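Local structure of C-domain type II peptide synthetase (Streptomyces globisporus, 4ZNM) at residues S369-V374 and W412-D417; P233-L238 and A362-Q367; W52-G57 and A149-I154; P44-V49 and A155-A160. The protein is a condensation-domain protein of the type II peptide synthetase class, built as two lobes that each carry a mixed beta-sheet. One frame throughout, in Å; residues are numbered along the deposited sequence.

Overall arrangement
The four contacts sample both sheets of a condensation-domain fold. Along the chain, contact 3 is nested inside the loop that contact 4 closes; contacts 2 and 1 follow in series. Contacts 3 and 4 share strands 47-55 and 148-156, neighbours in the six-stranded sheet, and they meet directly where Ile154 packs on His47 and Val49; their centres lie about 19 Å apart. Contacts 1 and 2 share strand 366-373 of the five-stranded sheet, with centres about 25 Å apart. Contacts 1 and 4 belong to different sheets, yet their nearest atoms are only about 6 Å apart, whereas contacts 2 and 3 lie on opposite sides of the chain's centre. Residues distant in sequence thus assemble each sheet.

Contact 1 of 4, residues S369-V374 and W412-D417; sequences SVFQAV and WSIHID
Phe371 brings CD2 to within 3.6 Å of Trp412 CB, and its CE2 lies 3.7 Å above the indole plane of Trp412, toward the rim. With the ring planes at 35° the two rings meet obliquely. CG of Trp412 stands anti to the carbonyl carbon (chi1 -58°), which brings one face of the indole to the CD2-CE2 side of Phe371, while Phe371 CZ reaches on to Ile414 CG1 at 4.1 Å. Behind these side chains runs a parallel ladder: Trp412 N to Val370 O (2.8 Å), Gln372 N to Trp412 O, Ile414 N to Gln372 O, and Val374 N to Ile414 O (2.9 Å). Where the strands part, a water replaces the next rung, donating to Val374 O at 2.7 Å and accepting from Ile416 N at 3.0 Å. On the face carrying Gln372 and Ser413, Val374 CG2 lies 3.3 Å from Ser413 OG. Farther out, Tyr276 stacks on Phe371, meets Trp412 edge-to-face and hydrogen-bonds Ser369 OG, and Phe441 adds a further edge-to-face contact to the indole. The chemistry is thus that of two neighbouring inner strands: four backbone bonds fix the register, a water takes up polar groups where they part, and aromatic packing fills one face.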
loop_
_atom_site.group_PDB
_atom_site.type_symbol
_atom_site.label_atom_id
_atom_site.label_comp_id
_atom_site.label_asym_id
_atom_site.label_seq_id
_atom_site.Cartn_x
_atom_site.Cartn_y
_atom_site.Cartn_z
ATOM N N SER A 369 6.746 11.430 6.170
ATOM C CA SER A 369 5.517 11.007 5.547
ATOM C C SER A 369 5.771 10.542 4.126
ATOM O O SER A 369 6.722 10.963 3.452
ATOM C CB SER A 369 4.486 12.135 5.554
ATOM O OG SER A 369 4.781 13.064 4.533
ATOM N N VAL A 370 4.917 9.627 3.707
ATOM C CA VAL A 370 4.922 9.059 2.377
ATOM C C VAL A 370 3.559 9.329 1.724
ATOM O O VAL A 370 2.522 9.206 2.369
ATOM C CB VAL A 370 5.171 7.535 2.430
ATOM C CG1 VAL A 370 5.202 6.946 1.055
ATOM C CG2 VAL A 370 6.480 7.204 3.139
ATOM N N PHE A 371 3.559 9.612 0.438
ATOM C CA PHE A 371 2.320 9.858 -0.289
ATOM C C PHE A 371 2.298 8.925 -1.490
ATOM O O PHE A 371 3.085 9.089 -2.407
ATOM C CB PHE A 371 2.235 11.322 -0.697
ATOM C CG PHE A 371 0.855 11.769 -1.163
ATOM C CD1 PHE A 371 0.443 11.561 -2.460
ATOM C CD2 PHE A 371 0.006 12.429 -0.297
ATOM C CE1 PHE A 371 -0.824 11.975 -2.884
ATOM C CE2 PHE A 371 -1.260 12.854 -0.706
ATOM C CZ PHE A 371 -1.672 12.626 -2.008
ATOM N N GLN A 372 1.419 7.925 -1.460
ATOM C CA GLN A 372 1.430 6.877 -2.478
ATOM C C GLN A 372 0.106 6.661 -3.153
ATOM O O GLN A 372 -0.939 6.794 -2.549
ATOM C CB GLN A 372 1.875 5.527 -1.881
ATOM C CG GLN A 372 0.823 4.631 -1.295
ATOM C CD GLN A 372 1.357 3.234 -1.017
ATOM O OE1 GLN A 372 1.406 2.809 0.124
ATOM N NE2 GLN A 372 1.743 2.512 -2.066
ATOM N N ALA A 373 0.191 6.248 -4.404
ATOM C CA ALA A 373 -0.942 5.691 -5.115
ATOM C C ALA A 373 -0.859 4.180 -4.986
ATOM O O ALA A 373 0.179 3.585 -5.176
ATOM C CB ALA A 373 -0.929 6.129 -6.597
ATOM N N VAL A 374 -1.970 3.563 -4.645
ATOM C CA VAL A 374 -2.070 2.123 -4.644
ATOM C C VAL A 374 -1.904 1.611 -6.060
ATOM O O VAL A 374 -2.560 2.084 -6.986
ATOM C CB VAL A 374 -3.427 1.666 -4.068
ATOM C CG1 VAL A 374 -3.559 0.163 -4.152
ATOM C CG2 VAL A 374 -3.555 2.090 -2.644
ATOM N N TRP A 412 0.063 8.317 3.442
ATOM C CA TRP A 412 -1.141 8.592 2.652
ATOM C C TRP A 412 -1.214 7.566 1.555
ATOM O O TRP A 412 -0.267 7.389 0.805
ATOM C CB TRP A 412 -1.120 9.976 2.025
ATOM C CG TRP A 412 -0.991 11.109 2.927
ATOM C CD1 TRP A 412 0.119 11.484 3.597
ATOM C CD2 TRP A 412 -1.993 12.084 3.223
ATOM N NE1 TRP A 412 -0.132 12.620 4.317
ATOM C CE2 TRP A 412 -1.422 13.007 4.098
ATOM C CE3 TRP A 412 -3.321 12.258 2.823
ATOM C CZ2 TRP A 412 -2.139 14.102 4.601
ATOM C CZ3 TRP A 412 -4.023 13.326 3.320
ATOM C CH2 TRP A 412 -3.430 14.240 4.188
ATOM N N SER A 413 -2.350 6.897 1.451
ATOM C CA SER A 413 -2.553 5.812 0.498
ATOM C C SER A 413 -3.834 6.096 -0.300
ATOM O O SER A 413 -4.924 6.041 0.265
ATOM C CB SER A 413 -2.648 4.475 1.244
ATOM O OG SER A 413 -2.828 3.379 0.357
ATOM N N ILE A 414 -3.684 6.419 -1.586
ATOM C CA ILE A 414 -4.791 6.820 -2.446
ATOM C C ILE A 414 -5.095 5.738 -3.475
ATOM O O ILE A 414 -4.217 5.422 -4.283
ATOM C CB ILE A 414 -4.480 8.111 -3.213
ATOM C CG1 ILE A 414 -3.896 9.190 -2.294
ATOM C CG2 ILE A 414 -5.716 8.605 -3.931
ATOM C CD1 ILE A 414 -4.826 9.687 -1.273
ATOM N N HIS A 415 -6.324 5.209 -3.506
ATOM C CA HIS A 415 -6.743 4.383 -4.636
ATOM C C HIS A 415 -7.508 5.229 -5.641
ATOM O O HIS A 415 -8.495 5.861 -5.305
ATOM C CB HIS A 415 -7.609 3.194 -4.199
ATOM C CG HIS A 415 -8.128 2.395 -5.348
ATOM N ND1 HIS A 415 -9.458 2.401 -5.723
ATOM C CD2 HIS A 415 -7.488 1.602 -6.239
ATOM C CE1 HIS A 415 -9.615 1.630 -6.783
ATOM N NE2 HIS A 415 -8.436 1.133 -7.117
ATOM N N ILE A 416 -7.053 5.209 -6.888
ATOM C CA ILE A 416 -7.653 6.012 -7.946
ATOM C C ILE A 416 -8.416 5.080 -8.878
ATOM O O ILE A 416 -7.840 4.266 -9.584
ATOM C CB ILE A 416 -6.590 6.821 -8.684
ATOM C CG1 ILE A 416 -5.969 7.825 -7.713
ATOM C CG2 ILE A 416 -7.198 7.541 -9.891
ATOM C CD1 ILE A 416 -4.606 8.266 -8.098
ATOM N N ASP A 417 -9.724 5.195 -8.855
ATOM C CA ASP A 417 -10.550 4.286 -9.613
ATOM C C ASP A 417 -10.591 4.694 -11.082
ATOM O O ASP A 417 -10.490 5.896 -11.400
ATOM C CB ASP A 417 -11.956 4.242 -9.035
ATOM C CG ASP A 417 -12.635 2.921 -9.294
ATOM O OD1 ASP A 417 -13.283 2.808 -10.360
ATOM O OD2 ASP A 417 -12.503 2.006 -8.442
HETATM O O HOH W 1 -4.422 3.955 -7.473
#

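Contact 2 of 4, residues P233-L238 and A362-Q367; sequences PRSAGL and ASDNHQ
The carboxylate of Asp364 meets Ser235 in the short 3-10 segment 234-236, so that this group, with the backbone bond from Arg234 N to Asp364 O, ties the turn to the loop leading into strand 366-373 of the five-stranded sheet. Both carboxylate oxygens take part. OD1 of Asp364 accepts the backbone N-H of Ser235 at 2.8 Å, on its syn side but 25° out of the carboxylate plane, and the bond is bent, with 136° at the hydrogen. OD2 of Asp364 offers its syn lone pair to Ser235 OG at 3.0 Å. The serine hydroxyl sits between its own backbone N and carbonyl carbon (chi1 57°), on the side from which the carboxylate arrives, and this double grip restrains the carboxylate's rotation.

Arg234 takes another course. Its chain is extended from CG to NE and runs alongside the backbone of the other segment, CD passing 3.4 Å from Ala362 O. The guanidinium then presents one face to Ala362 CA, which lies above it toward the rim. The charged end has its main partner in Asp408, through a salt bridge from NH1; Asp408 also receives a hydrogen bond from Gln367 NE2, linking the arginine to the start of the strand.

Next to the carboxylate, Pro233 CB lies 3.8 Å from Asn365 ND2, at the margin of this surface contact. The carbonyl of Asp364 serves both neighbours: Arg234 N donates to Asp364 O at 2.9 Å, while Pro233 CA makes a CA-H...O approach to Asp364 O at 3.1 Å.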
loop_
_atom_site.group_PDB
_atom_site.type_symbol
_atom_site.label_atom_id
_atom_site.label_comp_id
_atom_site.label_asym_id
_atom_site.label_seq_id
_atom_site.Cartn_x
_atom_site.Cartn_y
_atom_site.Cartn_z
ATOM N N PRO A 233 6.894 12.882 21.418
ATOM C CA PRO A 233 8.242 12.528 20.972
ATOM C C PRO A 233 8.545 11.052 21.034
ATOM O O PRO A 233 7.985 10.286 21.814
ATOM C CB PRO A 233 9.149 13.286 21.937
ATOM C CG PRO A 233 8.353 13.460 23.165
ATOM C CD PRO A 233 6.919 13.644 22.676
ATOM N N ARG A 234 9.454 10.672 20.157
ATOM C CA ARG A 234 10.003 9.347 20.108
ATOM C C ARG A 234 10.434 8.896 21.504
ATOM O O ARG A 234 10.102 7.796 21.930
ATOM C CB ARG A 234 11.178 9.360 19.106
ATOM C CG ARG A 234 11.641 7.993 18.669
ATOM C CD ARG A 234 12.827 8.116 17.648
ATOM N NE ARG A 234 13.048 6.826 17.022
ATOM C CZ ARG A 234 12.395 6.403 15.946
ATOM N NH1 ARG A 234 12.639 5.191 15.464
ATOM N NH2 ARG A 234 11.504 7.192 15.349
ATOM N N SER A 235 11.140 9.767 22.227
ATOM C CA SER A 235 11.668 9.431 23.563
ATOM C C SER A 235 10.590 9.177 24.640
ATOM O O SER A 235 10.889 8.631 25.686
ATOM C CB SER A 235 12.620 10.542 24.060
ATOM O OG SER A 235 11.967 11.812 24.090
ATOM N N ALA A 236 9.336 9.538 24.397
ATOM C CA ALA A 236 8.313 9.240 25.393
ATOM C C ALA A 236 8.099 7.722 25.463
ATOM O O ALA A 236 7.575 7.208 26.442
ATOM C CB ALA A 236 7.013 9.950 25.067
ATOM N N GLY A 237 8.501 7.003 24.420
ATOM C CA GLY A 237 8.417 5.547 24.461
ATOM C C GLY A 237 7.032 4.932 24.636
ATOM O O GLY A 237 6.897 3.853 25.227
ATOM N N LEU A 238 5.996 5.593 24.118
ATOM C CA LEU A 238 4.657 5.008 24.156
ATOM C C LEU A 238 4.626 3.748 23.303
ATOM O O LEU A 238 5.388 3.622 22.350
ATOM C CB LEU A 238 3.590 6.001 23.665
ATOM C CG LEU A 238 3.413 7.295 24.470
ATOM C CD1 LEU A 238 2.091 7.955 24.130
ATOM C CD2 LEU A 238 3.515 7.065 25.961
ATOM N N ALA A 362 14.250 9.791 12.268
ATOM C CA ALA A 362 14.501 9.183 13.572
ATOM C C ALA A 362 14.558 10.287 14.605
ATOM O O ALA A 362 14.942 10.069 15.784
ATOM C CB ALA A 362 15.818 8.358 13.553
ATOM N N SER A 363 14.189 11.487 14.167
ATOM C CA SER A 363 14.359 12.591 15.075
ATOM C C SER A 363 13.284 12.446 16.142
ATOM O O SER A 363 12.257 11.730 15.969
ATOM C CB SER A 363 14.318 13.926 14.344
ATOM O OG SER A 363 13.011 14.261 13.971
ATOM N N ASP A 364 13.549 13.076 17.275
ATOM C CA ASP A 364 12.754 12.864 18.466
ATOM C C ASP A 364 11.399 13.508 18.280
ATOM O O ASP A 364 10.424 13.057 18.843
ATOM C CB ASP A 364 13.475 13.447 19.691
ATOM C CG ASP A 364 12.968 12.881 20.986
ATOM O OD1 ASP A 364 12.884 11.636 21.104
ATOM O OD2 ASP A 364 12.651 13.679 21.883
ATOM N N ASN A 365 11.353 14.560 17.471
ATOM C CA ASN A 365 10.160 15.368 17.337
ATOM C C ASN A 365 9.596 15.398 15.926
ATOM O O ASN A 365 8.685 16.172 15.653
ATOM C CB ASN A 365 10.459 16.786 17.806
ATOM C CG ASN A 365 10.616 16.867 19.317
ATOM O OD1 ASN A 365 11.704 17.138 19.823
ATOM N ND2 ASN A 365 9.524 16.607 20.045
ATOM N N HIS A 366 10.138 14.594 15.018
ATOM C CA HIS A 366 9.546 14.514 13.673
ATOM C C HIS A 366 9.453 13.083 13.151
ATOM O O HIS A 366 10.173 12.201 13.622
ATOM C CB HIS A 366 10.336 15.352 12.655
ATOM C CG HIS A 366 10.483 16.791 13.049
ATOM N ND1 HIS A 366 9.714 17.802 12.510
ATOM C CD2 HIS A 366 11.306 17.379 13.943
ATOM C CE1 HIS A 366 10.058 18.951 13.058
ATOM N NE2 HIS A 366 11.022 18.723 13.929
ATOM N N GLN A 367 8.570 12.888 12.161
ATOM C CA GLN A 367 8.563 11.691 11.346
ATOM C C GLN A 367 8.415 12.009 9.873
ATOM O O GLN A 367 7.880 13.046 9.477
ATOM C CB GLN A 367 7.420 10.765 11.756
ATOM C CG GLN A 367 7.583 10.059 13.060
ATOM C CD GLN A 367 6.375 9.161 13.352
ATOM O OE1 GLN A 367 5.260 9.652 13.472
ATOM N NE2 GLN A 367 6.594 7.843 13.426
HETATM O O HOH W 2 11.131 9.537 14.565
#

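Contact 3 of 4, residues W52-G57 and A149-I154; sequences WRLTGG and AVLVLI
An antiparallel strand pair at the heart of the six-stranded sheet brings Trp52 and Leu54 opposite Leu151 and Ala149. Both are hydrogen-bonded pairs: Trp52 N donates to Leu151 O (2.9 Å) and Leu151 N to Trp52 O (2.8 Å), then Leu54 N to Ala149 O (2.8 Å) and, longer, Ala149 N to Leu54 O (3.1 Å). Arg53 and Val150 form the non-hydrogen-bonded pair between them.

On the face bearing Trp52, the indole hangs beside the partner strand, with Leu151 O in plane at its edge, beside CE3. CG of Trp52 lies beside the backbone N (chi1 -72°), and the six-membered ring reaches along to Leu153, where Trp52 CZ3 meets Leu153 CD1 at 3.8 Å, the two side chains crossing at about a right angle. Leu54 CD1 packs on Leu151 CB, also at 3.8 Å. On the reverse face Arg53 bends at chi2 (74°), setting its CD 4.0 Å from Val150 CG2; its NH1 makes salt bridges to Asp148 and Glu110.

Helix 162-180 covers the Trp52 face through Met165, Ala169 and Leu172, helix 110-125 packs against Val152 on the other, and strands 388-392 and 137-143 flank the pair.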
loop_
_atom_site.group_PDB
_atom_site.type_symbol
_atom_site.label_atom_id
_atom_site.label_comp_id
_atom_site.label_asym_id
_atom_site.label_seq_id
_atom_site.Cartn_x
_atom_site.Cartn_y
_atom_site.Cartn_z
ATOM N N TRP A 52 -13.750 -8.232 -0.525
ATOM C CA TRP A 52 -14.490 -8.372 -1.772
ATOM C C TRP A 52 -15.938 -8.718 -1.468
ATOM O O TRP A 52 -16.202 -9.613 -0.642
ATOM C CB TRP A 52 -13.870 -9.469 -2.612
ATOM C CG TRP A 52 -12.575 -9.117 -3.210
ATOM C CD1 TRP A 52 -12.366 -8.662 -4.469
ATOM C CD2 TRP A 52 -11.298 -9.181 -2.587
ATOM N NE1 TRP A 52 -11.042 -8.449 -4.675
ATOM C CE2 TRP A 52 -10.360 -8.752 -3.532
ATOM C CE3 TRP A 52 -10.864 -9.550 -1.320
ATOM C CZ2 TRP A 52 -8.999 -8.687 -3.256
ATOM C CZ3 TRP A 52 -9.520 -9.492 -1.036
ATOM C CH2 TRP A 52 -8.591 -9.067 -2.006
ATOM N N ARG A 53 -16.867 -8.046 -2.132
ATOM C CA ARG A 53 -18.288 -8.404 -2.057
ATOM C C ARG A 53 -18.547 -9.532 -3.049
ATOM O O ARG A 53 -18.240 -9.374 -4.254
ATOM C CB ARG A 53 -19.152 -7.168 -2.378
ATOM C CG ARG A 53 -20.641 -7.315 -2.139
ATOM C CD ARG A 53 -21.016 -7.286 -0.664
ATOM N NE ARG A 53 -22.450 -7.337 -0.535
ATOM C CZ ARG A 53 -23.246 -6.286 -0.425
ATOM N NH1 ARG A 53 -24.552 -6.477 -0.385
ATOM N NH2 ARG A 53 -22.757 -5.053 -0.360
ATOM N N LEU A 54 -19.092 -10.653 -2.561
ATOM C CA LEU A 54 -19.370 -11.846 -3.404
ATOM C C LEU A 54 -20.858 -12.062 -3.634
ATOM O O LEU A 54 -21.616 -12.100 -2.685
ATOM C CB LEU A 54 -18.805 -13.124 -2.777
ATOM C CG LEU A 54 -17.329 -13.120 -2.378
ATOM C CD1 LEU A 54 -16.940 -14.498 -1.770
ATOM C CD2 LEU A 54 -16.481 -12.814 -3.554
ATOM N N THR A 55 -21.259 -12.186 -4.896
ATOM C CA THR A 55 -22.639 -12.440 -5.285
ATOM C C THR A 55 -22.715 -13.822 -5.913
ATOM O O THR A 55 -22.010 -14.090 -6.886
ATOM C CB THR A 55 -23.155 -11.376 -6.294
ATOM O OG1 THR A 55 -22.920 -10.066 -5.745
ATOM C CG2 THR A 55 -24.647 -11.571 -6.605
ATOM N N GLY A 56 -23.547 -14.692 -5.342
ATOM C CA GLY A 56 -23.698 -16.041 -5.845
ATOM C C GLY A 56 -23.569 -17.027 -4.714
ATOM O O GLY A 56 -23.175 -16.661 -3.617
ATOM N N GLY A 57 -23.922 -18.275 -4.981
ATOM C CA GLY A 57 -23.834 -19.314 -3.977
ATOM C C GLY A 57 -22.384 -19.659 -3.730
ATOM O O GLY A 57 -21.564 -19.528 -4.621
ATOM N N ALA A 149 -22.230 -12.179 0.334
ATOM C CA ALA A 149 -21.206 -12.330 1.372
ATOM C C ALA A 149 -20.094 -11.315 1.153
ATOM O O ALA A 149 -20.001 -10.704 0.073
ATOM C CB ALA A 149 -20.614 -13.729 1.360
ATOM N N VAL A 150 -19.287 -11.141 2.191
ATOM C CA VAL A 150 -18.061 -10.368 2.127
ATOM C C VAL A 150 -16.879 -11.293 2.465
ATOM O O VAL A 150 -16.886 -11.937 3.502
ATOM C CB VAL A 150 -18.113 -9.176 3.105
ATOM C CG1 VAL A 150 -16.756 -8.410 3.112
ATOM C CG2 VAL A 150 -19.219 -8.259 2.725
ATOM N N LEU A 151 -15.892 -11.366 1.579
ATOM C CA LEU A 151 -14.710 -12.165 1.816
ATOM C C LEU A 151 -13.562 -11.240 2.211
ATOM O O LEU A 151 -13.215 -10.336 1.433
ATOM C CB LEU A 151 -14.332 -12.945 0.568
ATOM C CG LEU A 151 -13.044 -13.769 0.738
ATOM C CD1 LEU A 151 -13.122 -14.794 1.886
ATOM C CD2 LEU A 151 -12.657 -14.417 -0.567
ATOM N N VAL A 152 -12.992 -11.452 3.395
ATOM C CA VAL A 152 -11.834 -10.671 3.848
ATOM C C VAL A 152 -10.573 -11.515 3.828
ATOM O O VAL A 152 -10.508 -12.576 4.428
ATOM C CB VAL A 152 -12.010 -10.109 5.261
ATOM C CG1 VAL A 152 -10.791 -9.262 5.673
ATOM C CG2 VAL A 152 -13.299 -9.292 5.356
ATOM N N LEU A 153 -9.571 -11.026 3.118
ATOM C CA LEU A 153 -8.262 -11.630 3.168
ATOM C C LEU A 153 -7.256 -10.763 3.925
ATOM O O LEU A 153 -7.255 -9.516 3.848
ATOM C CB LEU A 153 -7.763 -11.889 1.756
ATOM C CG LEU A 153 -8.701 -12.690 0.849
ATOM C CD1 LEU A 153 -7.997 -12.905 -0.513
ATOM C CD2 LEU A 153 -9.092 -14.017 1.510
ATOM N N ILE A 154 -6.379 -11.437 4.640
ATOM C CA ILE A 154 -5.291 -10.773 5.326
ATOM C C ILE A 154 -4.013 -11.540 5.093
ATOM O O ILE A 154 -3.979 -12.760 5.151
ATOM C CB ILE A 154 -5.584 -10.632 6.804
ATOM C CG1 ILE A 154 -4.428 -9.911 7.490
ATOM C CG2 ILE A 154 -5.868 -11.974 7.406
ATOM C CD1 ILE A 154 -4.735 -9.560 8.928
#

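Contact 4 of 4, residues P44-V49 and A155-A160; sequences PMYHIV and AHHTAA
The carbonyl oxygen of Tyr46 sits over the centre of the His156 imidazole, 3.1 Å above the ring plane, instead of meeting a ring nitrogen in plane. That same oxygen accepts the backbone N-H of His157 at 2.9 Å in a nearly straight bond (170°). Tyr46 is the centre of an inverse gamma turn, just before strand 47-55 begins.

Its ring lies across His157 in an offset stack, centroids 4.8 Å apart and planes at 24°, with His157 CB forming a CH-pi contact over the phenol face. CG of His157 is anti to the backbone N (chi1 -164°), carrying the imidazole between Ile48 CB on one face and a water on the other; that water joins Tyr46 OH to His157 O. The rotation of the ring is fixed by the bond from His157 ND1 to Ala160 O (2.8 Å). His156 is fixed likewise: ND1 shares a hydrogen bond with Thr158 OG1 (2.8 Å), and NE2 bonds to Gly43 O.

Ile48 and Ala155 continue the antiparallel sheet, Ile48 N donating to Ala155 O (2.8 Å) and Ala155 N to Ile48 O. The paired histidines, followed by a tight turn at the strand's end, open the HHxxxD signature that is the hallmark of condensation domains.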
loop_
_atom_site.group_PDB
_atom_site.type_symbol
_atom_site.label_atom_id
_atom_site.label_comp_id
_atom_site.label_asym_id
_atom_site.label_seq_id
_atom_site.Cartn_x
_atom_site.Cartn_y
_atom_site.Cartn_z
ATOM N N PRO A 44 3.542 -8.964 14.000
ATOM C CA PRO A 44 2.264 -9.550 13.560
ATOM C C PRO A 44 1.245 -8.516 13.119
ATOM O O PRO A 44 0.196 -8.943 12.664
ATOM C CB PRO A 44 1.767 -10.288 14.801
ATOM C CG PRO A 44 2.349 -9.513 15.957
ATOM C CD PRO A 44 3.688 -8.955 15.468
HETATM N N MSE A 45 1.519 -7.215 13.246
HETATM C CA MSE A 45 0.564 -6.224 12.742
HETATM C C MSE A 45 0.973 -5.657 11.382
HETATM O O MSE A 45 0.276 -4.793 10.813
HETATM C CB MSE A 45 0.373 -5.088 13.766
HETATM C CG MSE A 45 -0.194 -5.523 15.098
HETATM SE SE MSE A 45 -2.019 -6.358 14.898
HETATM C CE MSE A 45 -3.003 -4.728 14.417
ATOM N N TYR A 46 2.088 -6.110 10.826
ATOM C CA TYR A 46 2.513 -5.549 9.539
ATOM C C TYR A 46 1.899 -6.409 8.441
ATOM O O TYR A 46 2.534 -7.296 7.849
ATOM C CB TYR A 46 4.044 -5.473 9.424
ATOM C CG TYR A 46 4.489 -4.768 8.202
ATOM C CD1 TYR A 46 4.331 -3.387 8.080
ATOM C CD2 TYR A 46 5.068 -5.460 7.158
ATOM C CE1 TYR A 46 4.753 -2.710 6.960
ATOM C CE2 TYR A 46 5.474 -4.786 6.007
ATOM C CZ TYR A 46 5.321 -3.417 5.929
ATOM O OH TYR A 46 5.705 -2.736 4.796
ATOM N N HIS A 47 0.603 -6.173 8.223
ATOM C CA HIS A 47 -0.164 -6.948 7.280
ATOM C C HIS A 47 -0.943 -6.044 6.342
ATOM O O HIS A 47 -0.942 -4.822 6.481
ATOM C CB HIS A 47 -1.116 -7.923 8.004
ATOM C CG HIS A 47 -1.900 -7.310 9.120
ATOM N ND1 HIS A 47 -2.651 -6.162 8.963
ATOM C CD2 HIS A 47 -2.052 -7.694 10.411
ATOM C CE1 HIS A 47 -3.238 -5.870 10.113
ATOM N NE2 HIS A 47 -2.905 -6.792 11.002
ATOM N N ILE A 48 -1.545 -6.664 5.339
ATOM C CA ILE A 48 -2.362 -5.943 4.383
ATOM C C ILE A 48 -3.687 -6.699 4.309
ATOM O O ILE A 48 -3.689 -7.934 4.295
ATOM C CB ILE A 48 -1.643 -5.832 2.996
ATOM C CG1 ILE A 48 -2.518 -5.132 1.964
ATOM C CG2 ILE A 48 -1.278 -7.229 2.478
ATOM C CD1 ILE A 48 -1.730 -4.837 0.622
ATOM N N VAL A 49 -4.802 -5.971 4.287
ATOM C CA VAL A 49 -6.128 -6.601 4.297
ATOM C C VAL A 49 -6.881 -6.109 3.097
ATOM O O VAL A 49 -6.692 -4.992 2.664
ATOM C CB VAL A 49 -6.942 -6.291 5.574
ATOM C CG1 VAL A 49 -6.178 -6.672 6.796
ATOM C CG2 VAL A 49 -7.300 -4.797 5.601
ATOM N N ALA A 155 -2.962 -10.790 4.802
ATOM C CA ALA A 155 -1.676 -11.371 4.478
ATOM C C ALA A 155 -0.582 -10.518 5.072
ATOM O O ALA A 155 -0.715 -9.293 5.169
ATOM C CB ALA A 155 -1.508 -11.452 2.977
ATOM N N HIS A 156 0.517 -11.156 5.438
ATOM C CA HIS A 156 1.625 -10.408 5.964
ATOM C C HIS A 156 2.220 -9.560 4.849
ATOM O O HIS A 156 2.385 -9.999 3.710
ATOM C CB HIS A 156 2.680 -11.313 6.584
ATOM C CG HIS A 156 3.502 -10.593 7.599
ATOM N ND1 HIS A 156 4.617 -9.849 7.271
ATOM C CD2 HIS A 156 3.317 -10.429 8.930
ATOM C CE1 HIS A 156 5.099 -9.280 8.367
ATOM N NE2 HIS A 156 4.326 -9.620 9.386
ATOM N N HIS A 157 2.532 -8.322 5.190
ATOM C CA HIS A 157 2.871 -7.325 4.185
ATOM C C HIS A 157 4.334 -7.440 3.724
ATOM O O HIS A 157 4.759 -6.746 2.779
ATOM C CB HIS A 157 2.513 -5.962 4.771
ATOM C CG HIS A 157 2.441 -4.841 3.771
ATOM N ND1 HIS A 157 2.461 -5.029 2.402
ATOM C CD2 HIS A 157 2.355 -3.507 3.961
ATOM C CE1 HIS A 157 2.387 -3.858 1.797
ATOM N NE2 HIS A 157 2.326 -2.916 2.720
ATOM N N THR A 158 5.107 -8.322 4.377
ATOM C CA THR A 158 6.400 -8.752 3.818
ATOM C C THR A 158 6.201 -9.729 2.662
ATOM O O THR A 158 7.102 -9.917 1.848
ATOM C CB THR A 158 7.329 -9.457 4.885
ATOM O OG1 THR A 158 6.643 -10.589 5.452
ATOM C CG2 THR A 158 7.776 -8.496 5.991
ATOM N N ALA A 159 5.008 -10.330 2.588
ATOM C CA ALA A 159 4.697 -11.383 1.635
ATOM C C ALA A 159 3.850 -10.897 0.448
ATOM O O ALA A 159 3.816 -11.550 -0.571
ATOM C CB ALA A 159 3.956 -12.519 2.352
ATOM N N ALA A 160 3.143 -9.782 0.600
ATOM C CA ALA A 160 2.190 -9.319 -0.406
ATOM C C ALA A 160 2.001 -7.833 -0.324
ATOM O O ALA A 160 1.907 -7.274 0.762
ATOM C CB ALA A 160 0.826 -10.043 -0.214
HETATM O O HOH W 3 5.783 -4.205 2.591
#